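Local coordinates for DegQ (Legionella fallonii, PDB 3PV2), which acts as a self-compartmentising protease of the HtrA family that forms large 12-subunit assemblies and probably also serves as a chaperone, at residues T93-I98 against D126-K131; G214-I219 against I237-V242; N34-G39 against E76-G81; I104-Q109 against L130-K135. All blocks are in the same frame, centred on the assembly; numbering follows the deposited sequence.

Interaction 1: T93-I98 against D126-K131; sequences TNDHVI and DLAVLK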
loop_
_atom_site.group_PDB
_atom_site.type_symbol
_atom_site.label_atom_id
_atom_site.label_comp_id
_atom_site.label_asym_id
_atom_site.label_seq_id
_atom_site.Cartn_x
_atom_site.Cartn_y
_atom_site.Cartn_z
ATOM N N THR B 93 33.705 15.135 31.737
ATOM C CA THR B 93 32.462 14.577 31.283
ATOM C C THR B 93 32.699 13.842 29.999
ATOM O O THR B 93 33.852 13.674 29.598
ATOM C CB THR B 93 31.395 15.653 31.154
ATOM O OG1 THR B 93 30.127 14.997 30.922
ATOM C CG2 THR B 93 31.743 16.688 30.008
ATOM N N ASN B 94 31.659 13.343 29.328
ATOM C CA ASN B 94 31.906 12.736 28.016
ATOM C C ASN B 94 31.982 13.750 26.912
ATOM O O ASN B 94 31.274 14.747 26.938
ATOM C CB ASN B 94 30.776 11.855 27.648
ATOM C CG ASN B 94 30.642 10.656 28.570
ATOM O OD1 ASN B 94 31.624 9.920 28.828
ATOM N ND2 ASN B 94 29.425 10.394 29.002
ATOM N N ASP B 95 32.757 13.475 25.870
ATOM C CA ASP B 95 32.712 14.356 24.684
ATOM C C ASP B 95 31.324 14.408 24.039
ATOM O O ASP B 95 30.869 15.478 23.631
ATOM C CB ASP B 95 33.795 13.970 23.642
ATOM C CG ASP B 95 34.098 15.095 22.651
ATOM O OD1 ASP B 95 33.966 14.842 21.445
ATOM O OD2 ASP B 95 34.475 16.235 23.062
ATOM N N HIS B 96 30.655 13.259 23.915
ATOM C CA HIS B 96 29.323 13.243 23.289
ATOM C C HIS B 96 28.312 14.102 24.043
ATOM O O HIS B 96 27.409 14.631 23.427
ATOM C CB HIS B 96 28.799 11.839 23.043
ATOM C CG HIS B 96 28.216 11.170 24.251
ATOM N ND1 HIS B 96 28.876 10.179 24.929
ATOM C CD2 HIS B 96 27.011 11.303 24.862
ATOM C CE1 HIS B 96 28.120 9.750 25.928
ATOM N NE2 HIS B 96 26.988 10.431 25.918
ATOM N N VAL B 97 28.491 14.292 25.349
ATOM C CA VAL B 97 27.592 15.168 26.113
ATOM C C VAL B 97 27.700 16.620 25.631
ATOM O O VAL B 97 26.688 17.332 25.493
ATOM C CB VAL B 97 27.859 15.002 27.644
ATOM C CG1 VAL B 97 27.194 16.069 28.505
ATOM C CG2 VAL B 97 27.395 13.620 28.103
ATOM N N ILE B 98 28.926 17.087 25.406
ATOM C CA ILE B 98 29.148 18.494 25.092
ATOM C C ILE B 98 29.370 18.856 23.632
ATOM O O ILE B 98 29.523 20.030 23.335
ATOM C CB ILE B 98 30.303 19.153 25.953
ATOM C CG1 ILE B 98 31.670 18.493 25.748
ATOM C CG2 ILE B 98 29.936 19.129 27.426
ATOM C CD1 ILE B 98 32.304 18.607 24.336
ATOM N N ASP B 126 36.072 9.611 24.049
ATOM C CA ASP B 126 34.832 10.204 24.531
ATOM C C ASP B 126 34.975 10.868 25.881
ATOM O O ASP B 126 34.119 10.662 26.753
ATOM C CB ASP B 126 33.685 9.155 24.578
ATOM C CG ASP B 126 32.301 9.816 24.672
ATOM O OD1 ASP B 126 32.189 11.032 24.374
ATOM O OD2 ASP B 126 31.347 9.155 25.075
ATOM N N LEU B 127 36.011 11.714 26.033
ATOM C CA LEU B 127 36.207 12.541 27.204
ATOM C C LEU B 127 36.265 14.014 26.866
ATOM O O LEU B 127 36.624 14.398 25.754
ATOM C CB LEU B 127 37.508 12.175 27.915
ATOM C CG LEU B 127 37.476 10.741 28.440
ATOM C CD1 LEU B 127 38.946 10.384 28.822
ATOM C CD2 LEU B 127 36.456 10.658 29.619
ATOM N N ALA B 128 35.888 14.849 27.834
ATOM C CA ALA B 128 35.997 16.294 27.684
ATOM C C ALA B 128 36.271 16.866 29.036
ATOM O O ALA B 128 35.849 16.320 30.027
ATOM C CB ALA B 128 34.758 16.862 27.131
ATOM N N VAL B 129 37.032 17.948 29.054
ATOM C CA VAL B 129 37.399 18.655 30.250
ATOM C C VAL B 129 36.745 20.030 30.180
ATOM O O VAL B 129 36.783 20.718 29.120
ATOM C CB VAL B 129 38.901 18.817 30.312
ATOM C CG1 VAL B 129 39.334 19.459 31.601
ATOM C CG2 VAL B 129 39.620 17.473 30.049
ATOM N N LEU B 130 36.141 20.394 31.308
ATOM C CA LEU B 130 35.429 21.641 31.481
ATOM C C LEU B 130 36.038 22.333 32.697
ATOM O O LEU B 130 36.533 21.665 33.645
ATOM C CB LEU B 130 33.943 21.403 31.811
ATOM C CG LEU B 130 33.057 20.576 30.855
ATOM C CD1 LEU B 130 31.612 20.509 31.399
ATOM C CD2 LEU B 130 33.089 21.103 29.455
ATOM N N LYS B 131 35.907 23.650 32.716
ATOM C CA LYS B 131 36.334 24.419 33.841
ATOM C C LYS B 131 35.241 25.400 34.289
ATOM O O LYS B 131 34.559 26.017 33.472
ATOM C CB LYS B 131 37.612 25.149 33.470
ATOM C CG LYS B 131 37.923 26.294 34.363
ATOM C CD LYS B 131 39.321 26.236 34.958
ATOM C CE LYS B 131 39.486 27.418 35.978
ATOM N NZ LYS B 131 40.894 27.627 36.359
#
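The carboxylate of Asp126 holds His96 at two points. Asp126 OD2 accepts a hydrogen bond from His96 ND1 at 2.7 Å, using its syn lone pair. The oxygen lies at the ring edge, only 8° out of the imidazole plane. The ring and carboxylate planes are turned 34° from each other. Asp126 OD1 takes the backbone His96 N at 2.7 Å, nearly along its C-O axis. Two bonds from one carboxylate thus fix both the backbone and the ring of His96. The ring reaches Asp126 because CG of His96 sits between its own backbone N and carbonyl carbon (chi1 80°). A His-carboxylate bond placed here is consistent with the His-Asp pair of trypsin-fold serine proteases. His96 lies in the short helix 95-98, just after strand 90-93, and Asp126 comes immediately before strand 127-131. Asp126 and Leu127 form a G1 beta bulge against strand 113-122. Asp126 O also receives a weak bond from Asp95 N at 3.2 Å. Farther along, Thr93 and Ala128 form an antiparallel hydrogen-bonded pair, with Thr93 N to Ala128 O at 3.0 Å and Ala128 N to Thr93 O at 2.9 Å. Ile98 CG1 packs on Ala128 CB at 3.8 Å. Outside the two segments, Thr93 OG1 bonds to Ser80 O. The carboxylate of Asp95 forms a salt bridge with Arg99.

Interaction 2: G214-I219 against I237-V242; sequences GELIGI and IPINMV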
loop_
_atom_site.group_PDB
_atom_site.type_symbol
_atom_site.label_atom_id
_atom_site.label_comp_id
_atom_site.label_asym_id
_atom_site.label_seq_id
_atom_site.Cartn_x
_atom_site.Cartn_y
_atom_site.Cartn_z
ATOM N N GLY B 214 34.465 4.007 47.641
ATOM C CA GLY B 214 34.067 5.349 47.173
ATOM C C GLY B 214 35.098 6.111 46.339
ATOM O O GLY B 214 34.978 7.316 46.109
ATOM N N GLU B 215 36.096 5.396 45.839
ATOM C CA GLU B 215 37.143 5.986 44.977
ATOM C C GLU B 215 36.719 5.984 43.527
ATOM O O GLU B 215 36.104 4.978 43.042
ATOM C CB GLU B 215 38.386 5.146 45.065
ATOM C CG GLU B 215 38.770 4.880 46.473
ATOM C CD GLU B 215 40.047 4.081 46.603
ATOM O OE1 GLU B 215 40.350 3.227 45.723
ATOM O OE2 GLU B 215 40.741 4.315 47.617
ATOM N N LEU B 216 37.070 7.052 42.827
ATOM C CA LEU B 216 36.733 7.143 41.436
ATOM C C LEU B 216 37.558 6.180 40.640
ATOM O O LEU B 216 38.785 6.286 40.666
ATOM C CB LEU B 216 36.936 8.531 40.931
ATOM C CG LEU B 216 36.465 8.877 39.535
ATOM C CD1 LEU B 216 35.003 8.665 39.306
ATOM C CD2 LEU B 216 36.876 10.399 39.253
ATOM N N ILE B 217 36.892 5.225 39.967
ATOM C CA ILE B 217 37.592 4.301 39.075
ATOM C C ILE B 217 37.228 4.402 37.614
ATOM O O ILE B 217 37.881 3.839 36.776
ATOM C CB ILE B 217 37.393 2.887 39.558
ATOM C CG1 ILE B 217 35.887 2.515 39.643
ATOM C CG2 ILE B 217 38.066 2.773 40.918
ATOM C CD1 ILE B 217 35.678 1.147 39.519
ATOM N N GLY B 218 36.213 5.162 37.275
ATOM C CA GLY B 218 35.868 5.313 35.874
ATOM C C GLY B 218 34.915 6.456 35.645
ATOM O O GLY B 218 34.310 6.950 36.604
ATOM N N ILE B 219 34.779 6.849 34.385
ATOM C CA ILE B 219 33.773 7.793 33.964
ATOM C C ILE B 219 32.729 7.071 33.166
ATOM O O ILE B 219 33.052 6.466 32.134
ATOM C CB ILE B 219 34.360 8.909 33.149
ATOM C CG1 ILE B 219 35.362 9.708 34.002
ATOM C CG2 ILE B 219 33.263 9.894 32.679
ATOM C CD1 ILE B 219 34.821 10.388 35.236
ATOM N N ILE B 237 34.776 4.506 31.297
ATOM C CA ILE B 237 36.120 4.735 30.793
ATOM C C ILE B 237 37.052 4.733 31.993
ATOM O O ILE B 237 36.811 5.465 32.938
ATOM C CB ILE B 237 36.204 6.079 30.072
ATOM C CG1 ILE B 237 35.151 6.103 28.942
ATOM C CG2 ILE B 237 37.643 6.326 29.509
ATOM C CD1 ILE B 237 34.636 7.516 28.658
ATOM N N PRO B 238 38.056 3.833 32.020
ATOM C CA PRO B 238 38.824 3.670 33.261
ATOM C C PRO B 238 39.616 4.912 33.645
ATOM O O PRO B 238 40.142 5.615 32.793
ATOM C CB PRO B 238 39.782 2.496 32.970
ATOM C CG PRO B 238 39.768 2.310 31.489
ATOM C CD PRO B 238 38.593 3.044 30.907
ATOM N N ILE B 239 39.659 5.187 34.929
ATOM C CA ILE B 239 40.088 6.467 35.384
ATOM C C ILE B 239 41.560 6.741 35.030
ATOM O O ILE B 239 41.931 7.889 34.794
ATOM C CB ILE B 239 39.887 6.604 36.894
ATOM C CG1 ILE B 239 40.081 8.039 37.351
ATOM C CG2 ILE B 239 40.857 5.731 37.604
ATOM C CD1 ILE B 239 39.133 8.979 36.746
ATOM N N ASN B 240 42.390 5.699 34.995
ATOM C CA ASN B 240 43.829 5.919 34.756
ATOM C C ASN B 240 44.054 6.529 33.376
ATOM O O ASN B 240 44.821 7.464 33.214
ATOM C CB ASN B 240 44.602 4.619 34.884
ATOM C CG ASN B 240 44.815 4.200 36.303
ATOM O OD1 ASN B 240 44.323 4.808 37.267
ATOM N ND2 ASN B 240 45.589 3.152 36.449
ATOM N N MET B 241 43.345 6.017 32.388
ATOM C CA MET B 241 43.326 6.650 31.103
ATOM C C MET B 241 42.709 8.038 31.172
ATOM O O MET B 241 43.217 8.974 30.525
ATOM C CB MET B 241 42.519 5.826 30.155
ATOM C CG MET B 241 42.636 6.265 28.752
ATOM S SD MET B 241 41.557 5.225 27.757
ATOM C CE MET B 241 40.259 6.411 27.422
ATOM N N VAL B 242 41.631 8.185 31.940
ATOM C CA VAL B 242 41.021 9.500 32.090
ATOM C C VAL B 242 42.022 10.545 32.607
ATOM O O VAL B 242 42.121 11.591 32.025
ATOM C CB VAL B 242 39.765 9.481 32.977
ATOM C CG1 VAL B 242 39.275 10.900 33.226
ATOM C CG2 VAL B 242 38.715 8.640 32.301
#
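Ile219 O is gripped by the backbone Ile237 N at 2.7 Å, with an N-H...O angle of 169°. Thr221 OG1 adds a weak second bond to the same oxygen. The return bond runs from Ile219 N to Ile237 O at 2.9 Å and lies in the carbonyl plane. At the neighbouring pair, Gly218 faces Pro238 without hydrogen bonds between them, and the CA atoms come within 4.3 Å. Here strand 234-238 gives way to helix 239-252, with Pro238 at the N-cap position. Ile239 N, in the first residue of the helix, donates to Ile217 O at 2.9 Å from well above the carbonyl plane. The strands belong to the second six-stranded barrel of the trypsin fold. Ile217 and Gly218 form a classic beta bulge opposite Leu209 on the neighbouring strand 208-211. Side chains then join strand to helix. Ile239 has CG1 anti to its N (chi1 -169°), which sends this branch toward Leu216, where Ile239 CD1 meets Leu216 CD2 at 3.7 Å; the two chains cross at about a right angle. One helical turn later, Val242 CG2 meets Ile219 CG1 at 3.9 Å, also nearly at right angles. On the first barrel, Leu216 and Ile219 reach Val82, and Ile237 and Val242 touch Leu127.

Interaction 3: N34-G39 against E76-G81; sequences NVAVQG and ESIGSG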
loop_
_atom_site.group_PDB
_atom_site.type_symbol
_atom_site.label_atom_id
_atom_site.label_comp_id
_atom_site.label_asym_id
_atom_site.label_seq_id
_atom_site.Cartn_x
_atom_site.Cartn_y
_atom_site.Cartn_z
ATOM N N ASN B 34 25.649 18.118 37.386
ATOM C CA ASN B 34 24.825 18.020 36.189
ATOM C C ASN B 34 25.447 18.959 35.156
ATOM O O ASN B 34 25.924 19.997 35.492
ATOM C CB ASN B 34 23.393 18.426 36.545
ATOM C CG ASN B 34 22.466 18.425 35.349
ATOM O OD1 ASN B 34 21.826 17.413 35.017
ATOM N ND2 ASN B 34 22.400 19.557 34.680
ATOM N N VAL B 35 25.483 18.515 33.913
ATOM C CA VAL B 35 25.998 19.255 32.797
ATOM C C VAL B 35 24.881 19.367 31.793
ATOM O O VAL B 35 24.409 18.333 31.294
ATOM C CB VAL B 35 27.126 18.478 32.069
ATOM C CG1 VAL B 35 27.539 19.221 30.837
ATOM C CG2 VAL B 35 28.315 18.280 32.952
ATOM N N ALA B 36 24.471 20.606 31.510
ATOM C CA ALA B 36 23.384 20.920 30.590
ATOM C C ALA B 36 23.975 21.697 29.429
ATOM O O ALA B 36 24.690 22.675 29.669
ATOM C CB ALA B 36 22.295 21.793 31.334
ATOM N N VAL B 37 23.659 21.275 28.209
ATOM C CA VAL B 37 24.168 21.893 26.969
ATOM C C VAL B 37 23.008 22.305 26.086
ATOM O O VAL B 37 21.991 21.593 26.022
ATOM C CB VAL B 37 25.036 20.894 26.146
ATOM C CG1 VAL B 37 25.566 21.523 24.846
ATOM C CG2 VAL B 37 26.180 20.388 27.006
ATOM N N GLN B 38 23.184 23.445 25.429
ATOM C CA GLN B 38 22.268 24.008 24.439
ATOM C C GLN B 38 23.094 24.168 23.183
ATOM O O GLN B 38 24.236 24.618 23.261
ATOM C CB GLN B 38 21.819 25.436 24.844
ATOM C CG GLN B 38 20.716 25.535 25.906
ATOM C CD GLN B 38 21.065 24.823 27.239
ATOM O OE1 GLN B 38 22.126 25.069 27.850
ATOM N NE2 GLN B 38 20.167 23.949 27.689
ATOM N N GLY B 39 22.548 23.883 22.021
ATOM C CA GLY B 39 23.340 24.127 20.841
ATOM C C GLY B 39 22.594 24.032 19.551
ATOM O O GLY B 39 21.385 23.854 19.543
ATOM N N GLU B 76 19.003 20.327 22.975
ATOM C CA GLU B 76 19.636 20.268 24.295
ATOM C C GLU B 76 19.990 18.852 24.727
ATOM O O GLU B 76 19.377 17.844 24.326
ATOM C CB GLU B 76 18.886 21.047 25.394
ATOM C CG GLU B 76 17.450 20.652 25.702
ATOM C CD GLU B 76 16.520 21.881 25.847
ATOM O OE1 GLU B 76 16.501 22.739 24.927
ATOM O OE2 GLU B 76 15.802 21.994 26.868
ATOM N N SER B 77 21.040 18.808 25.527
ATOM C CA SER B 77 21.687 17.584 25.907
ATOM C C SER B 77 21.974 17.662 27.402
ATOM O O SER B 77 22.529 18.639 27.888
ATOM C CB SER B 77 22.973 17.434 25.117
ATOM O OG SER B 77 23.865 16.588 25.807
ATOM N N ILE B 78 21.579 16.639 28.138
ATOM C CA ILE B 78 21.809 16.643 29.561
ATOM C C ILE B 78 22.663 15.417 29.837
ATOM O O ILE B 78 22.365 14.348 29.303
ATOM C CB ILE B 78 20.483 16.606 30.321
ATOM C CG1 ILE B 78 19.615 17.822 29.946
ATOM C CG2 ILE B 78 20.729 16.561 31.833
ATOM C CD1 ILE B 78 19.978 19.130 30.674
ATOM N N GLY B 79 23.725 15.588 30.632
ATOM C CA GLY B 79 24.464 14.478 31.247
ATOM C C GLY B 79 25.057 14.846 32.594
ATOM O O GLY B 79 24.616 15.783 33.253
ATOM N N SER B 80 26.060 14.090 33.020
ATOM C CA SER B 80 26.663 14.329 34.280
ATOM C C SER B 80 28.141 14.589 34.116
ATOM O O SER B 80 28.722 14.517 33.016
ATOM C CB SER B 80 26.475 13.149 35.160
ATOM O OG SER B 80 25.081 12.833 35.345
ATOM N N GLY B 81 28.788 14.906 35.213
ATOM C CA GLY B 81 30.215 15.241 35.108
ATOM C C GLY B 81 30.751 15.072 36.510
ATOM O O GLY B 81 29.980 14.966 37.455
#
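Ile78 and Ala36 pack against each other on one face of a two-strand ladder. From CB of Ile78 the side chain divides. CG2 lies next to the side-chain amide of Asn34 and 4.1 Å from Val35 O. The other branch starts with CG1, placed anti to the carbonyl carbon (chi1 -59°). It then bends at chi2, and this carries CD1 over Ala36. The tip, Ile78 CD1, meets Ala36 CB at 3.6 Å. Gln38 and Glu76 continue this face at the next pair. There the amide and carboxylate planes stand 75° apart, and Gln38 also packs on Glu395 of a neighbouring subunit. The opposite face carries Val35, Val37 and Ser77. Val37 CB approaches Ser77 CB at 4.2 Å, while Val35 CG2 rests against Ser80 O at 3.8 Å. Val35 and Val37 also pack on Ile104 of strand 101-107 and on helix 95-98, which places this face inside the first barrel of the trypsin fold. Ser77 OG bonds to Val97 O on that helix. The short segments run antiparallel, their N-to-C directions 148° apart. Val35 pairs with Gly79 by two backbone bonds, Val35 N to Gly79 O and Gly79 N to Val35 O, both 2.9 Å. Val37 and Ser77 form a second such pair, with Val37 N to Ser77 O at 2.9 Å. The backbone therefore sets the register, while the side chains make one face part of the barrel interior and give the other a mixture of apolar and polar groups.

Interaction 4: I104-Q109 against L130-K135; sequences ITVTLQ and LKIDAK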
loop_
_atom_site.group_PDB
_atom_site.type_symbol
_atom_site.label_atom_id
_atom_site.label_comp_id
_atom_site.label_asym_id
_atom_site.label_seq_id
_atom_site.Cartn_x
_atom_site.Cartn_y
_atom_site.Cartn_z
ATOM N N ILE B 104 27.175 25.694 27.858
ATOM C CA ILE B 104 27.288 24.645 28.828
ATOM C C ILE B 104 27.207 25.177 30.238
ATOM O O ILE B 104 28.066 25.950 30.683
ATOM C CB ILE B 104 28.636 23.916 28.742
ATOM C CG1 ILE B 104 29.041 23.648 27.280
ATOM C CG2 ILE B 104 28.554 22.616 29.519
ATOM C CD1 ILE B 104 30.447 23.176 27.120
ATOM N N THR B 105 26.224 24.671 30.960
ATOM C CA THR B 105 25.927 25.119 32.295
ATOM C C THR B 105 26.039 23.937 33.260
ATOM O O THR B 105 25.435 22.856 33.071
ATOM C CB THR B 105 24.539 25.799 32.331
ATOM O OG1 THR B 105 24.472 26.767 31.291
ATOM C CG2 THR B 105 24.303 26.494 33.618
ATOM N N VAL B 106 26.832 24.152 34.306
ATOM C CA VAL B 106 27.052 23.128 35.297
ATOM C C VAL B 106 26.241 23.433 36.535
ATOM O O VAL B 106 26.278 24.554 37.005
ATOM C CB VAL B 106 28.559 23.027 35.585
ATOM C CG1 VAL B 106 28.826 22.289 36.859
ATOM C CG2 VAL B 106 29.261 22.345 34.382
ATOM N N THR B 107 25.524 22.442 37.069
ATOM C CA THR B 107 24.825 22.571 38.354
ATOM C C THR B 107 25.394 21.679 39.441
ATOM O O THR B 107 25.488 20.466 39.278
ATOM C CB THR B 107 23.328 22.231 38.227
ATOM O OG1 THR B 107 22.753 22.972 37.145
ATOM C CG2 THR B 107 22.546 22.526 39.572
ATOM N N LEU B 108 25.718 22.258 40.565
ATOM C CA LEU B 108 26.283 21.542 41.677
ATOM C C LEU B 108 25.181 21.057 42.568
ATOM O O LEU B 108 24.075 21.553 42.549
ATOM C CB LEU B 108 27.157 22.471 42.541
ATOM C CG LEU B 108 28.263 23.269 41.887
ATOM C CD1 LEU B 108 29.110 24.040 42.937
ATOM C CD2 LEU B 108 29.169 22.387 41.023
ATOM N N GLN B 109 25.536 20.156 43.448
ATOM C CA GLN B 109 24.594 19.624 44.368
ATOM C C GLN B 109 24.050 20.722 45.267
ATOM O O GLN B 109 22.877 20.749 45.533
ATOM C CB GLN B 109 25.295 18.576 45.184
ATOM C CG GLN B 109 24.475 17.975 46.242
ATOM C CD GLN B 109 25.336 17.554 47.386
ATOM O OE1 GLN B 109 25.508 16.353 47.646
ATOM N NE2 GLN B 109 25.921 18.545 48.071
ATOM N N LEU B 130 36.141 20.394 31.308
ATOM C CA LEU B 130 35.429 21.641 31.481
ATOM C C LEU B 130 36.038 22.333 32.697
ATOM O O LEU B 130 36.533 21.665 33.645
ATOM C CB LEU B 130 33.943 21.403 31.811
ATOM C CG LEU B 130 33.057 20.576 30.855
ATOM C CD1 LEU B 130 31.612 20.509 31.399
ATOM C CD2 LEU B 130 33.089 21.103 29.455
ATOM N N LYS B 131 35.907 23.650 32.716
ATOM C CA LYS B 131 36.334 24.419 33.841
ATOM C C LYS B 131 35.241 25.400 34.289
ATOM O O LYS B 131 34.559 26.017 33.472
ATOM C CB LYS B 131 37.612 25.149 33.470
ATOM C CG LYS B 131 37.923 26.294 34.363
ATOM C CD LYS B 131 39.321 26.236 34.958
ATOM C CE LYS B 131 39.486 27.418 35.978
ATOM N NZ LYS B 131 40.894 27.627 36.359
ATOM N N ILE B 132 35.101 25.535 35.593
ATOM C CA ILE B 132 34.120 26.422 36.211
ATOM C C ILE B 132 34.934 27.261 37.181
ATOM O O ILE B 132 35.977 26.813 37.656
ATOM C CB ILE B 132 32.984 25.671 36.953
ATOM C CG1 ILE B 132 33.559 24.662 37.955
ATOM C CG2 ILE B 132 32.074 24.969 35.975
ATOM C CD1 ILE B 132 32.508 24.058 38.919
ATOM N N ASP B 133 34.524 28.491 37.416
ATOM C CA ASP B 133 35.254 29.313 38.364
ATOM C C ASP B 133 34.413 29.300 39.583
ATOM O O ASP B 133 33.453 30.074 39.652
ATOM C CB ASP B 133 35.399 30.767 37.907
ATOM C CG ASP B 133 35.951 30.910 36.487
ATOM O OD1 ASP B 133 36.859 30.135 36.035
ATOM O OD2 ASP B 133 35.461 31.842 35.810
ATOM N N ALA B 134 34.736 28.426 40.538
ATOM C CA ALA B 134 34.045 28.465 41.826
ATOM C C ALA B 134 34.932 28.051 42.983
ATOM O O ALA B 134 35.972 27.420 42.796
ATOM C CB ALA B 134 32.775 27.621 41.797
ATOM N N LYS B 135 34.473 28.415 44.175
ATOM C CA LYS B 135 35.091 28.048 45.434
ATOM C C LYS B 135 34.168 27.071 46.134
ATOM O O LYS B 135 33.062 26.840 45.679
ATOM C CB LYS B 135 35.230 29.263 46.348
ATOM C CG LYS B 135 35.224 30.647 45.657
ATOM C CD LYS B 135 33.797 31.189 45.389
ATOM C CE LYS B 135 33.709 32.712 45.650
ATOM N NZ LYS B 135 34.833 33.524 45.065
#
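Ile104 and Leu130 point toward each other inside the first six-stranded barrel of the trypsin fold. Their strands, 101-107 and 127-131, flank strand 113-122, so the side chains meet past an intervening strand. The nearest backbones are far apart, with the CA atoms of Val106 and Ile132 at 7.9 Å. Ile104 and Leu130 approach at a slant. Ile104 CD1 touches Leu130 CD2 at 4.1 Å, and Ile104 CG2 lies 4.2 Å from Leu130 CD1. Each branch of the isoleucine thus meets one methyl of the leucine. Val106 lies between two partners. Its CG2 reaches Leu130 CD1 at 4.2 Å, and its other contact is with Ile132. Val106 and Ile132 cross at about a right angle. In Ile132, CG2 is anti to the carbonyl carbon and CG1 takes the position between N and C (chi1 53°). CG2 therefore faces Val106, and CG1 carries CD1 on toward Leu108. The contact is entirely apolar, and all five touching residues are buried. Ile91 of strand 90-93 packs on Val106, Leu130 and Ile132, while Val33 of strand 32-40 touches Val106 and Leu108. Leu137 joins Leu108 and Ile132 from a loop. At the closest point between the segments, Val106 CB stands 4.0 Å from Ile132 CG2.

In the fold
From the N terminus, interaction 3 comes first. It pairs strands 32-40 and 74-85 and closes before the others open. Interaction 1 then joins 93-98 to 126-131. Interaction 4 opens within that loop, at 104-109, and ends on 130-135, so the two overlap and share Leu130 and Lys131. These three contacts lie in the first barrel. Strands 32-40 and 101-107 are neighbours there and link interactions 3 and 4, while Ile98 meets Ile104 between interactions 1 and 4. Interaction 2 closes a separate later loop in the second barrel. Strand 127-131 of interaction 1 packs on the strand and helix of interaction 2, bringing the two barrels together.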